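Local coordinates for subtilisin-like protein (Prochloron didemni, PDB 3ZXY) that probably acts as a serine endopeptidase of the subtilisin family, this chain being the protease domain of the longer PatA protein, at residues S218-L223 with L267-A272. The protein carries 1 engineered substitution. Numbering follows the deposited sequence.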
loop_
_atom_site.group_PDB
_atom_site.type_symbol
_atom_site.label_atom_id
_atom_site.label_comp_id
_atom_site.label_asym_id
_atom_site.label_seq_id
_atom_site.Cartn_x
_atom_site.Cartn_y
_atom_site.Cartn_z
ATOM N N SER A 218 -2.505 2.894 -1.648
ATOM C CA SER A 218 -3.254 2.579 -0.430
ATOM C C SER A 218 -3.924 3.829 0.135
ATOM O O SER A 218 -5.084 3.786 0.556
ATOM C CB SER A 218 -2.333 1.987 0.609
ATOM O OG SER A 218 -1.900 0.709 0.167
ATOM N N GLY A 219 -3.192 4.937 0.134
ATOM C CA GLY A 219 -3.748 6.213 0.598
ATOM C C GLY A 219 -4.932 6.683 -0.221
ATOM O O GLY A 219 -5.980 7.080 0.339
ATOM N N VAL A 220 -4.786 6.632 -1.547
ATOM C CA VAL A 220 -5.889 7.016 -2.430
ATOM C C VAL A 220 -7.094 6.090 -2.219
ATOM O O VAL A 220 -8.250 6.557 -2.162
ATOM C CB VAL A 220 -5.445 7.059 -3.899
ATOM C CG1 VAL A 220 -6.661 7.232 -4.814
ATOM C CG2 VAL A 220 -4.426 8.176 -4.100
ATOM N N ALA A 221 -6.850 4.786 -2.096
ATOM C CA ALA A 221 -7.924 3.819 -1.818
ATOM C C ALA A 221 -8.646 4.186 -0.531
ATOM O O ALA A 221 -9.869 4.104 -0.454
ATOM C CB ALA A 221 -7.391 2.377 -1.764
ATOM N N ALA A 222 -7.891 4.609 0.479
ATOM C CA ALA A 222 -8.480 5.010 1.744
ATOM C C ALA A 222 -9.362 6.245 1.582
ATOM O O ALA A 222 -10.431 6.320 2.174
ATOM C CB ALA A 222 -7.388 5.239 2.783
ATOM N N LEU A 223 -8.935 7.201 0.766
ATOM C CA LEU A 223 -9.747 8.373 0.475
ATOM C C LEU A 223 -11.023 8.002 -0.279
ATOM O O LEU A 223 -12.069 8.592 -0.025
ATOM C CB LEU A 223 -8.953 9.420 -0.301
ATOM C CG LEU A 223 -7.766 10.023 0.453
ATOM C CD1 LEU A 223 -7.077 11.029 -0.448
ATOM C CD2 LEU A 223 -8.205 10.688 1.760
ATOM N N LEU A 267 -2.309 5.416 -12.364
ATOM C CA LEU A 267 -3.202 5.908 -11.327
ATOM C C LEU A 267 -3.831 7.227 -11.752
ATOM O O LEU A 267 -3.147 8.160 -12.162
ATOM C CB LEU A 267 -2.431 6.119 -10.031
ATOM C CG LEU A 267 -3.175 6.714 -8.847
ATOM C CD1 LEU A 267 -4.282 5.793 -8.371
ATOM C CD2 LEU A 267 -2.132 6.999 -7.750
ATOM N N ASN A 268 -5.164 7.282 -11.638
ATOM C CA ASN A 268 -5.938 8.431 -12.084
ATOM C C ASN A 268 -6.927 8.785 -10.976
ATOM O O ASN A 268 -8.067 8.316 -10.982
ATOM C CB ASN A 268 -6.662 8.065 -13.383
ATOM C CG ASN A 268 -7.557 9.174 -13.895
ATOM O OD1 ASN A 268 -7.462 10.324 -13.430
ATOM N ND2 ASN A 268 -8.422 8.849 -14.854
ATOM N N VAL A 269 -6.490 9.620 -10.043
ATOM C CA VAL A 269 -7.251 9.879 -8.832
ATOM C C VAL A 269 -8.534 10.639 -9.163
ATOM O O VAL A 269 -9.607 10.260 -8.697
ATOM C CB VAL A 269 -6.436 10.623 -7.768
ATOM C CG1 VAL A 269 -7.272 10.778 -6.499
ATOM C CG2 VAL A 269 -5.175 9.834 -7.429
ATOM N N SER A 270 -8.425 11.663 -9.999
ATOM C CA SER A 270 -9.635 12.427 -10.389
ATOM C C SER A 270 -10.636 11.539 -11.110
ATOM O O SER A 270 -11.832 11.581 -10.821
ATOM C CB SER A 270 -9.276 13.665 -11.216
ATOM O OG SER A 270 -8.568 13.330 -12.372
ATOM N N GLY A 271 -10.164 10.685 -12.005
ATOM C CA GLY A 271 -11.037 9.761 -12.704
ATOM C C GLY A 271 -11.740 8.776 -11.788
ATOM O O GLY A 271 -12.926 8.458 -11.977
ATOM N N ALA A 272 -11.004 8.250 -10.820
ATOM C CA ALA A 272 -11.561 7.306 -9.869
ATOM C C ALA A 272 -12.678 7.970 -9.064
ATOM O O ALA A 272 -13.734 7.383 -8.869
ATOM C CB ALA A 272 -10.469 6.770 -8.941
#
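Val220 and Val269 meet methyl to methyl, tip to tip, and carry most of this small, wholly apolar contact. The closest pair is CG2 of Val220 and CG2 of Val269, 3.8 Å apart, while CG1 of Val220 lies 4.0 Å from both CG1 and CG2 of Val269. With CG1 anti to the backbone N in both valines (chi1 171° in Val220, -176° in Val269), CG2 lies anti to the carbonyl carbon in each, and it is these CG2 methyls that come closest. The two residues are also the pair whose CA atoms, 7.1 Å apart, lie nearest across the segments. Leu267 adds a looser touch from the loop leading into helix 269-278, its CD2 standing 4.5 Å from CG2 of Val220. Leu244 of helix 237-247 touches both Val220 and Leu267, so that three parts of the chain meet around Val220.

In the subtilisin-like fold, helix 210-230 carries near its start the engineered Ala211, at the position predicted to hold the nucleophilic serine; the contact lies further along it and packs it against the start of 269-278, the last helix of this chain. Backbone hydrogen bonding of Leu267 with Leu189 ties the approach to helix 269-278 to the edge strand 187-191 of the parallel sheet.

Asn268 is the N-cap of helix 269-278: OD1 accepts from Gly271 N at 3.1 Å, with the donor well above the carbonyl plane, while ND2 donates a hydrogen bond to Ser247 O at the end of helix 237-247.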